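Local coordinates for protein porphyranase B (Zobellia galactanivorans, PDB 3JUU) that hydrolyses the red-algal polysaccharide porphyran at the linkages between beta-D-galactopyranose and alpha-L-galactopyranose-6-sulfate, as a family 16 glycoside hydrolase, at residues 36-42 / 69-74; 98-104 / 235-241; 182-188 / 226-231. All coordinates share one frame; numbering follows the deposited sequence.

Contact 1. Residues 36-42 / 69-74; sequences EFEGKKI and LNNGSL. With SO4 (sulfate ion), chain E.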
loop_
_atom_site.group_PDB
_atom_site.type_symbol
_atom_site.label_atom_id
_atom_site.label_comp_id
_atom_site.label_asym_id
_atom_site.label_seq_id
_atom_site.Cartn_x
_atom_site.Cartn_y
_atom_site.Cartn_z
ATOM N N GLU A 36 12.380 10.087 -1.327
ATOM C CA GLU A 36 11.731 11.211 -2.017
ATOM C C GLU A 36 11.668 10.902 -3.521
ATOM O O GLU A 36 10.953 11.589 -4.240
ATOM C CB GLU A 36 12.545 12.514 -1.796
ATOM C CG GLU A 36 12.585 12.979 -0.357
ATOM C CD GLU A 36 11.177 13.261 0.180
ATOM O OE1 GLU A 36 10.418 14.010 -0.460
ATOM O OE2 GLU A 36 10.837 12.740 1.263
ATOM N N PHE A 37 12.361 9.848 -3.947
ATOM C CA PHE A 37 12.276 9.379 -5.377
ATOM C C PHE A 37 12.806 10.420 -6.362
ATOM O O PHE A 37 12.248 10.576 -7.470
ATOM C CB PHE A 37 10.845 8.968 -5.781
ATOM C CG PHE A 37 10.322 7.875 -4.925
ATOM C CD1 PHE A 37 10.934 6.626 -4.928
ATOM C CD2 PHE A 37 9.192 8.103 -4.113
ATOM C CE1 PHE A 37 10.460 5.591 -4.102
ATOM C CE2 PHE A 37 8.736 7.043 -3.282
ATOM C CZ PHE A 37 9.353 5.804 -3.300
ATOM N N GLU A 38 13.922 11.049 -5.957
ATOM C CA GLU A 38 14.615 12.026 -6.822
ATOM C C GLU A 38 15.493 11.198 -7.742
ATOM O O GLU A 38 15.849 10.075 -7.403
ATOM C CB GLU A 38 15.463 12.991 -5.951
ATOM C CG GLU A 38 14.644 14.081 -5.271
ATOM C CD GLU A 38 13.955 15.035 -6.234
ATOM O OE1 GLU A 38 13.086 15.783 -5.767
ATOM O OE2 GLU A 38 14.244 15.080 -7.454
ATOM N N GLY A 39 15.860 11.731 -8.889
ATOM C CA GLY A 39 16.749 10.963 -9.757
ATOM C C GLY A 39 16.013 10.291 -10.909
ATOM O O GLY A 39 14.821 10.599 -11.189
ATOM N N LYS A 40 16.734 9.407 -11.592
ATOM C CA LYS A 40 16.213 8.803 -12.827
ATOM C C LYS A 40 15.833 7.365 -12.673
ATOM O O LYS A 40 15.093 6.846 -13.508
ATOM C CB LYS A 40 17.258 8.961 -13.964
ATOM C CG LYS A 40 17.617 10.469 -14.245
ATOM C CD LYS A 40 18.806 10.693 -15.208
ATOM C CE LYS A 40 20.192 10.275 -14.630
ATOM N NZ LYS A 40 20.603 11.005 -13.349
ATOM N N LYS A 41 16.351 6.680 -11.669
ATOM C CA LYS A 41 16.124 5.220 -11.522
ATOM C C LYS A 41 15.856 4.878 -10.040
ATOM O O LYS A 41 16.559 5.348 -9.149
ATOM C CB LYS A 41 17.364 4.465 -11.962
ATOM C CG LYS A 41 17.656 4.626 -13.504
ATOM C CD LYS A 41 16.932 3.574 -14.346
ATOM C CE LYS A 41 17.344 3.663 -15.847
ATOM N NZ LYS A 41 16.450 4.602 -16.649
ATOM N N ILE A 42 14.840 4.060 -9.794
ATOM C CA ILE A 42 14.528 3.688 -8.418
ATOM C C ILE A 42 15.728 2.998 -7.789
ATOM O O ILE A 42 16.442 2.223 -8.432
ATOM C CB ILE A 42 13.211 2.809 -8.311
ATOM C CG1 ILE A 42 12.798 2.622 -6.837
ATOM C CG2 ILE A 42 13.336 1.445 -9.076
ATOM C CD1 ILE A 42 11.356 1.990 -6.691
ATOM N N LEU A 69 10.848 6.626 -12.361
ATOM C CA LEU A 69 10.913 7.860 -11.571
ATOM C C LEU A 69 10.854 9.030 -12.505
ATOM O O LEU A 69 11.404 8.959 -13.614
ATOM C CB LEU A 69 12.245 7.953 -10.820
ATOM C CG LEU A 69 12.363 7.437 -9.394
ATOM C CD1 LEU A 69 11.490 6.228 -8.912
ATOM C CD2 LEU A 69 13.760 7.407 -8.812
ATOM N N ASN A 70 10.166 10.085 -12.096
ATOM C CA ASN A 70 10.247 11.311 -12.837
ATOM C C ASN A 70 9.898 12.441 -11.895
ATOM O O ASN A 70 9.002 12.294 -11.076
ATOM C CB ASN A 70 9.284 11.327 -14.026
ATOM C CG ASN A 70 9.655 12.421 -15.028
ATOM O OD1 ASN A 70 10.833 12.883 -15.073
ATOM N ND2 ASN A 70 8.693 12.829 -15.815
ATOM N N ASN A 71 10.604 13.559 -12.009
ATOM C CA ASN A 71 10.283 14.751 -11.220
ATOM C C ASN A 71 10.107 14.538 -9.708
ATOM O O ASN A 71 9.224 15.145 -9.103
ATOM C CB ASN A 71 9.064 15.413 -11.826
ATOM C CG ASN A 71 9.342 15.873 -13.226
ATOM O OD1 ASN A 71 10.506 16.222 -13.522
ATOM N ND2 ASN A 71 8.333 15.855 -14.084
ATOM N N GLY A 72 11.003 13.759 -9.126
ATOM C CA GLY A 72 10.953 13.502 -7.667
ATOM C C GLY A 72 9.681 12.701 -7.284
ATOM O O GLY A 72 9.106 12.930 -6.235
ATOM N N SER A 73 9.240 11.805 -8.154
ATOM C CA SER A 73 8.099 10.939 -7.789
ATOM C C SER A 73 8.330 9.527 -8.323
ATOM O O SER A 73 9.072 9.300 -9.358
ATOM C CB SER A 73 6.792 11.531 -8.346
ATOM O OG SER A 73 6.747 11.319 -9.768
ATOM N N LEU A 74 7.709 8.563 -7.649
ATOM C CA LEU A 74 7.659 7.182 -8.120
ATOM C C LEU A 74 6.409 7.010 -8.980
ATOM O O LEU A 74 5.334 7.507 -8.569
ATOM C CB LEU A 74 7.536 6.277 -6.905
ATOM C CG LEU A 74 7.189 4.824 -7.193
ATOM C CD1 LEU A 74 8.247 4.060 -7.966
ATOM C CD2 LEU A 74 6.939 4.103 -5.790
HETATM S S SO4 E . 19.859 8.470 -10.494
HETATM O O1 SO4 E . 19.669 9.893 -10.875
HETATM O O2 SO4 E . 20.835 7.846 -11.379
HETATM O O3 SO4 E . 20.259 8.334 -9.084
HETATM O O4 SO4 E . 18.622 7.714 -10.688
HETATM O O HOH W 1 12.520 11.523 -10.030
HETATM O O HOH W 2 13.023 5.704 -14.086
#
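The CA atoms of Glu38 and Gly72 are the nearest pair, 4.0 Å apart, where loop 36-42 packs against the beta-hairpin of strands 67-70 and 73-87, whose two-residue turn, Asn71-Gly72 (both phi positive), is closed by Asn70 N to Ser73 O and Ser73 N to Asn70 O bonds. One water donates to Phe37 O and Gly39 O and accepts from Gly72 N; Gly72 CA makes a CA-H...O contact with Phe37 O at 3.2 Å. With CG anti to its carbonyl carbon (chi1 -59°), the Phe37 ring is laid against Leu74, early in strand 73-87, and Leu74 CB sits over its face, 3.7 Å from the centroid and 9° off the normal, a CH-pi contact. The Leu69 side chain meets that of Phe37 at about a right angle, CD1 to CD1 4.0 Å, and Leu69 CD1 also lies 3.9 Å from Ile42 CB. Were Phe37 cut back to an alanine, Leu74 CB would probably lose its aromatic face and a gap open beside Leu69. A sulfate ion, probably from the crystallisation liquor, is held by Lys40 N, Lys41 N and Lys40 NZ. Leu74 pairs through its backbone with Tyr267 of strand 264-276, and Met240 of strand 237-242 packs against Phe37 and Leu74.

Contact 2. Residues 98-104 / 235-241; sequences YVGSRNG and EMYLRMV
Tyr98 OH stands over the centre of one face of the Arg239 guanidinium, 3.1 Å from Arg239 CZ, with ring and guanidinium planes 49° apart and angles to Arg239 NE and NH2 too poor for hydrogen bonds; Ser101 N lies at the guanidinium edge. Gly104 CA lies over one face of the Tyr237 ring, 4.0 Å from its centroid, while the carbonyl oxygens of Ser101 and Arg102 approach the ring edge. These groups flank the antiparallel pairing of strands 90-101 and 237-242 in the GH16 jelly roll, where the bond from Met240 N to Val99 O is 2.8 Å long and nearly straight at 167°. Placed between the backbone N and the carbonyl carbon (chi1 69°), Ser101 OG reaches Leu238 N at 2.8 Å, standing in for a backbone carbonyl as acceptor, and donates to Asn103 O. Leu238 O is gripped from opposite faces of its plane by Ser101 N (3.0 Å) and Arg239 NH1 (2.9 Å). Val241 lies beside Trp54 and Glu243, probable substrate-binding residues. The bond of Arg239 NH1 to Leu238 O and the salt bridge of NH2 to Glu130 imply a guanidinium fixed in orientation, its charge probably stabilised by Glu130; MES, probably a crystallisation additive, pairs with NE in the crystal.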
loop_
_atom_site.group_PDB
_atom_site.type_symbol
_atom_site.label_atom_id
_atom_site.label_comp_id
_atom_site.label_asym_id
_atom_site.label_seq_id
_atom_site.Cartn_x
_atom_site.Cartn_y
_atom_site.Cartn_z
ATOM N N TYR A 98 5.060 -3.622 -8.629
ATOM C CA TYR A 98 5.224 -3.991 -7.202
ATOM C C TYR A 98 6.470 -3.304 -6.757
ATOM O O TYR A 98 7.521 -3.335 -7.489
ATOM C CB TYR A 98 5.335 -5.509 -7.086
ATOM C CG TYR A 98 5.841 -6.056 -5.722
ATOM C CD1 TYR A 98 4.982 -6.688 -4.862
ATOM C CD2 TYR A 98 7.196 -5.863 -5.314
ATOM C CE1 TYR A 98 5.420 -7.206 -3.635
ATOM C CE2 TYR A 98 7.645 -6.379 -4.080
ATOM C CZ TYR A 98 6.735 -7.066 -3.284
ATOM O OH TYR A 98 7.110 -7.626 -2.125
ATOM N N VAL A 99 6.376 -2.615 -5.621
ATOM C CA VAL A 99 7.585 -2.040 -5.036
ATOM C C VAL A 99 7.522 -2.397 -3.538
ATOM O O VAL A 99 6.554 -1.981 -2.877
ATOM C CB VAL A 99 7.600 -0.484 -5.188
ATOM C CG1 VAL A 99 8.972 0.088 -4.603
ATOM C CG2 VAL A 99 7.419 -0.029 -6.654
ATOM N N GLY A 100 8.483 -3.172 -3.027
ATOM C CA GLY A 100 8.522 -3.544 -1.626
ATOM C C GLY A 100 9.822 -3.105 -0.948
ATOM O O GLY A 100 10.923 -3.130 -1.567
ATOM N N SER A 101 9.709 -2.638 0.302
ATOM C CA SER A 101 10.966 -2.237 1.043
ATOM C C SER A 101 11.794 -3.454 1.369
ATOM O O SER A 101 11.273 -4.469 1.855
ATOM C CB SER A 101 10.646 -1.377 2.316
ATOM O OG SER A 101 9.991 -2.167 3.321
ATOM N N ARG A 102 13.096 -3.411 1.077
ATOM C CA ARG A 102 13.911 -4.571 1.442
ATOM C C ARG A 102 14.236 -4.513 2.963
ATOM O O ARG A 102 14.575 -5.544 3.532
ATOM C CB ARG A 102 15.224 -4.536 0.660
ATOM C CG ARG A 102 15.015 -4.676 -0.810
ATOM C CD ARG A 102 16.418 -4.743 -1.510
ATOM N NE ARG A 102 16.228 -4.739 -2.957
ATOM C CZ ARG A 102 16.097 -5.854 -3.696
ATOM N NH1 ARG A 102 16.073 -7.071 -3.134
ATOM N NH2 ARG A 102 15.955 -5.752 -5.011
ATOM N N ASN A 103 14.104 -3.350 3.585
ATOM C CA ASN A 103 14.276 -3.211 5.058
ATOM C C ASN A 103 12.913 -3.066 5.780
ATOM O O ASN A 103 11.972 -2.525 5.202
ATOM C CB ASN A 103 15.155 -1.996 5.346
ATOM C CG ASN A 103 16.590 -2.211 4.839
ATOM O OD1 ASN A 103 17.321 -3.033 5.413
ATOM N ND2 ASN A 103 16.964 -1.518 3.767
ATOM N N GLY A 104 12.814 -3.653 6.978
ATOM C CA GLY A 104 11.529 -3.624 7.740
ATOM C C GLY A 104 11.714 -2.913 9.079
ATOM O O GLY A 104 12.859 -2.535 9.475
ATOM N N GLU A 235 7.932 -7.569 12.775
ATOM C CA GLU A 235 8.539 -6.651 11.777
ATOM C C GLU A 235 7.759 -6.667 10.468
ATOM O O GLU A 235 7.360 -7.745 9.974
ATOM C CB GLU A 235 10.014 -7.130 11.467
ATOM C CG GLU A 235 10.776 -6.103 10.640
ATOM C CD GLU A 235 12.210 -6.592 10.343
ATOM O OE1 GLU A 235 12.512 -7.734 10.709
ATOM O OE2 GLU A 235 12.952 -5.912 9.658
ATOM N N MET A 236 7.507 -5.487 9.913
ATOM C CA MET A 236 6.759 -5.420 8.651
ATOM C C MET A 236 7.518 -4.590 7.622
ATOM O O MET A 236 8.414 -3.834 7.965
ATOM C CB MET A 236 5.343 -4.860 8.855
ATOM C CG MET A 236 4.454 -5.936 9.505
ATOM S SD MET A 236 2.665 -5.634 9.287
ATOM C CE MET A 236 2.290 -4.476 10.551
ATOM N N TYR A 237 7.144 -4.763 6.340
ATOM C CA TYR A 237 7.843 -4.186 5.168
ATOM C C TYR A 237 6.835 -3.441 4.376
ATOM O O TYR A 237 5.667 -3.926 4.301
ATOM C CB TYR A 237 8.428 -5.317 4.279
ATOM C CG TYR A 237 9.445 -6.172 5.067
ATOM C CD1 TYR A 237 10.849 -5.891 4.999
ATOM C CD2 TYR A 237 8.997 -7.172 5.981
ATOM C CE1 TYR A 237 11.789 -6.664 5.750
ATOM C CE2 TYR A 237 9.920 -7.920 6.749
ATOM C CZ TYR A 237 11.311 -7.630 6.628
ATOM O OH TYR A 237 12.212 -8.362 7.392
ATOM N N LEU A 238 7.273 -2.333 3.755
ATOM C CA LEU A 238 6.395 -1.482 2.960
ATOM C C LEU A 238 6.071 -2.099 1.596
ATOM O O LEU A 238 6.864 -2.930 1.027
ATOM C CB LEU A 238 6.998 -0.104 2.731
ATOM C CG LEU A 238 7.004 0.793 3.986
ATOM C CD1 LEU A 238 7.996 1.960 3.778
ATOM C CD2 LEU A 238 5.618 1.346 4.332
ATOM N N ARG A 239 4.898 -1.730 1.112
ATOM C CA ARG A 239 4.439 -2.172 -0.202
ATOM C C ARG A 239 3.770 -0.990 -0.902
ATOM O O ARG A 239 2.874 -0.335 -0.321
ATOM C CB ARG A 239 3.357 -3.235 -0.072
ATOM C CG ARG A 239 3.831 -4.536 0.604
ATOM C CD ARG A 239 4.637 -5.415 -0.443
ATOM N NE ARG A 239 5.101 -6.649 0.186
ATOM C CZ ARG A 239 6.292 -6.819 0.766
ATOM N NH1 ARG A 239 7.103 -5.818 0.933
ATOM N NH2 ARG A 239 6.613 -8.044 1.196
ATOM N N MET A 240 4.115 -0.776 -2.187
ATOM C CA MET A 240 3.349 0.125 -3.055
ATOM C C MET A 240 3.065 -0.729 -4.317
ATOM O O MET A 240 4.001 -1.120 -5.059
ATOM C CB MET A 240 4.193 1.388 -3.413
ATOM C CG MET A 240 4.393 2.380 -2.206
ATOM S SD MET A 240 5.941 1.821 -1.299
ATOM C CE MET A 240 7.312 2.381 -2.314
ATOM N N VAL A 241 1.790 -1.036 -4.551
ATOM C CA VAL A 241 1.458 -2.121 -5.495
ATOM C C VAL A 241 0.288 -1.676 -6.321
ATOM O O VAL A 241 -0.689 -1.057 -5.817
ATOM C CB VAL A 241 1.149 -3.462 -4.742
ATOM C CG1 VAL A 241 0.505 -4.538 -5.698
ATOM C CG2 VAL A 241 2.464 -4.000 -4.060
HETATM O O HOH W 3 9.851 -6.639 1.287
HETATM O O HOH W 4 15.127 -5.242 7.922
#

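Contact 3. Residues 182-188 / 226-231; sequences YEKGSSK and VTPPAD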
loop_
_atom_site.group_PDB
_atom_site.type_symbol
_atom_site.label_atom_id
_atom_site.label_comp_id
_atom_site.label_asym_id
_atom_site.label_seq_id
_atom_site.Cartn_x
_atom_site.Cartn_y
_atom_site.Cartn_z
ATOM N N TYR A 182 -3.655 -17.020 18.424
ATOM C CA TYR A 182 -3.976 -15.731 17.767
ATOM C C TYR A 182 -5.258 -15.955 17.003
ATOM O O TYR A 182 -5.516 -17.049 16.513
ATOM C CB TYR A 182 -2.843 -15.348 16.812
ATOM C CG TYR A 182 -1.600 -15.008 17.553
ATOM C CD1 TYR A 182 -1.479 -13.779 18.176
ATOM C CD2 TYR A 182 -0.580 -15.965 17.735
ATOM C CE1 TYR A 182 -0.332 -13.469 18.909
ATOM C CE2 TYR A 182 0.575 -15.660 18.455
ATOM C CZ TYR A 182 0.667 -14.419 19.034
ATOM O OH TYR A 182 1.762 -14.103 19.773
ATOM N N GLU A 183 -6.092 -14.931 16.927
ATOM C CA GLU A 183 -7.317 -15.013 16.102
ATOM C C GLU A 183 -7.069 -14.567 14.664
ATOM O O GLU A 183 -6.254 -13.662 14.419
ATOM C CB GLU A 183 -8.358 -14.040 16.657
ATOM C CG GLU A 183 -8.541 -14.111 18.155
ATOM C CD GLU A 183 -9.520 -15.207 18.588
ATOM O OE1 GLU A 183 -9.893 -15.196 19.790
ATOM O OE2 GLU A 183 -9.929 -16.064 17.764
ATOM N N LYS A 184 -7.843 -15.141 13.747
ATOM C CA LYS A 184 -7.871 -14.747 12.339
ATOM C C LYS A 184 -8.931 -13.675 12.142
ATOM O O LYS A 184 -9.946 -13.736 12.814
ATOM C CB LYS A 184 -8.282 -16.000 11.541
ATOM C CG LYS A 184 -8.450 -15.773 10.021
ATOM C CD LYS A 184 -9.039 -17.048 9.326
ATOM C CE LYS A 184 -8.521 -18.353 9.995
ATOM N NZ LYS A 184 -9.401 -19.581 9.707
ATOM N N GLY A 185 -8.756 -12.721 11.217
ATOM C CA GLY A 185 -9.915 -11.863 10.897
ATOM C C GLY A 185 -9.390 -10.537 10.366
ATOM O O GLY A 185 -8.219 -10.441 10.052
ATOM N N SER A 186 -10.282 -9.541 10.267
ATOM C CA SER A 186 -9.966 -8.265 9.631
ATOM C C SER A 186 -10.628 -7.155 10.429
ATOM O O SER A 186 -11.817 -7.293 10.831
ATOM C CB SER A 186 -10.615 -8.221 8.216
ATOM O OG SER A 186 -9.873 -9.182 7.471
ATOM N N SER A 187 -9.956 -6.014 10.554
ATOM C CA SER A 187 -10.646 -4.843 11.125
ATOM C C SER A 187 -10.396 -3.668 10.245
ATOM O O SER A 187 -9.266 -3.234 10.164
ATOM C CB SER A 187 -10.164 -4.510 12.516
ATOM O OG SER A 187 -10.616 -5.493 13.450
ATOM N N LYS A 188 -11.454 -3.141 9.659
ATOM C CA LYS A 188 -11.362 -2.146 8.574
ATOM C C LYS A 188 -11.562 -0.756 9.104
ATOM O O LYS A 188 -12.127 -0.552 10.207
ATOM C CB LYS A 188 -12.500 -2.351 7.536
ATOM C CG LYS A 188 -12.650 -3.690 6.959
ATOM C CD LYS A 188 -13.862 -3.773 5.949
ATOM C CE LYS A 188 -15.166 -4.283 6.676
ATOM N NZ LYS A 188 -16.452 -3.716 6.071
ATOM N N VAL A 226 -7.875 1.786 15.176
ATOM C CA VAL A 226 -8.346 0.421 14.999
ATOM C C VAL A 226 -7.560 -0.525 15.909
ATOM O O VAL A 226 -6.343 -0.420 15.997
ATOM C CB VAL A 226 -8.193 0.055 13.476
ATOM C CG1 VAL A 226 -8.466 -1.394 13.304
ATOM C CG2 VAL A 226 -9.265 0.832 12.656
ATOM N N THR A 227 -8.222 -1.487 16.583
ATOM C CA THR A 227 -7.514 -2.516 17.245
ATOM C C THR A 227 -7.398 -3.629 16.232
ATOM O O THR A 227 -8.394 -4.146 15.774
ATOM C CB THR A 227 -8.347 -3.027 18.463
ATOM O OG1 THR A 227 -8.444 -1.922 19.393
ATOM C CG2 THR A 227 -7.661 -4.194 19.137
ATOM N N PRO A 228 -6.171 -4.046 15.920
ATOM C CA PRO A 228 -6.084 -5.112 14.934
ATOM C C PRO A 228 -6.593 -6.437 15.467
ATOM O O PRO A 228 -6.650 -6.647 16.721
ATOM C CB PRO A 228 -4.554 -5.118 14.602
ATOM C CG PRO A 228 -3.861 -4.742 15.854
ATOM C CD PRO A 228 -4.849 -3.650 16.458
ATOM N N PRO A 229 -6.910 -7.384 14.562
ATOM C CA PRO A 229 -7.489 -8.695 14.973
ATOM C C PRO A 229 -6.529 -9.588 15.765
ATOM O O PRO A 229 -7.010 -10.448 16.506
ATOM C CB PRO A 229 -7.953 -9.332 13.655
ATOM C CG PRO A 229 -7.335 -8.508 12.589
ATOM C CD PRO A 229 -6.740 -7.264 13.102
ATOM N N ALA A 230 -5.226 -9.317 15.693
ATOM C CA ALA A 230 -4.211 -10.070 16.484
ATOM C C ALA A 230 -3.105 -9.094 16.764
ATOM O O ALA A 230 -3.003 -8.028 16.108
ATOM C CB ALA A 230 -3.684 -11.310 15.685
ATOM N N ASP A 231 -2.236 -9.401 17.734
ATOM C CA ASP A 231 -1.099 -8.488 17.987
ATOM C C ASP A 231 -0.232 -8.209 16.714
ATOM O O ASP A 231 0.275 -9.128 16.044
ATOM C CB ASP A 231 -0.149 -9.127 18.952
ATOM C CG ASP A 231 -0.702 -9.228 20.379
ATOM O OD1 ASP A 231 -1.623 -8.445 20.714
ATOM O OD2 ASP A 231 -0.163 -10.113 21.121
HETATM O O HOH W 5 2.214 -11.407 20.436
HETATM O O HOH W 6 -5.744 -12.629 18.242
HETATM O O HOH W 7 -10.885 -5.209 16.324
#
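Tyr182 and Asp231 meet at about a right angle, their ring and carboxylate planes 74° apart, with OD2 of Asp231 at the ring edge, 4.0 Å from CE1 of Tyr182. A water lying in the ring plane joins the two groups, accepting from Tyr182 OH and donating to Asp231 OD2, each at 2.8 Å. The ring reaches this position with CG anti to the carbonyl carbon (chi1 -68°), and Ala230 CB approaches it obliquely, 4.1 Å from CD1 of Tyr182. Arg140 makes a cation-pi contact with the same ring and also donates to Asp231 O. In the GH16 beta-sandwich, the contact sets the start of strand 185-192 and the residues before it against the loop that leaves strand 221-226. Farther along, Pro229 points its ring at the backbone of Gly185, CG lying 3.3 Å from Gly185 O. At the backbone angles found here, any side chain at Gly185 would collide with the carbonyl oxygen of Lys184. Ser187 turns its CB toward Val226, 3.6 Å from CG1. Two more waters span the surface, one accepting from Glu183 N and donating to Pro229 O, the other linking Ser187 OG to Thr227 O at 2.9 Å and 2.8 Å.

Contacts 1 and 2 are neighbours, their centres about 17 Å apart, and they share apolar packing: Ile42 CD1 lies 3.7 Å from Val99 CG1, and Met240 CE lies 3.9 Å from Leu74 CD2. Segment 69-74 runs from strand 67-70 into strand 73-87, which neighbours strand 90-101, the bearer of 98-104. Contact 3 is more distant, its centre about 20 Å from that of contact 2 and 35 Å from that of contact 1, on the other side of the chain's centre from contact 1. Along the sequence contact 1 closes first; contact 2 then spans residues 98 to 241 and encloses contact 3. The jelly roll thus joins sequence-distant strands centrally, with loop contacts toward its periphery.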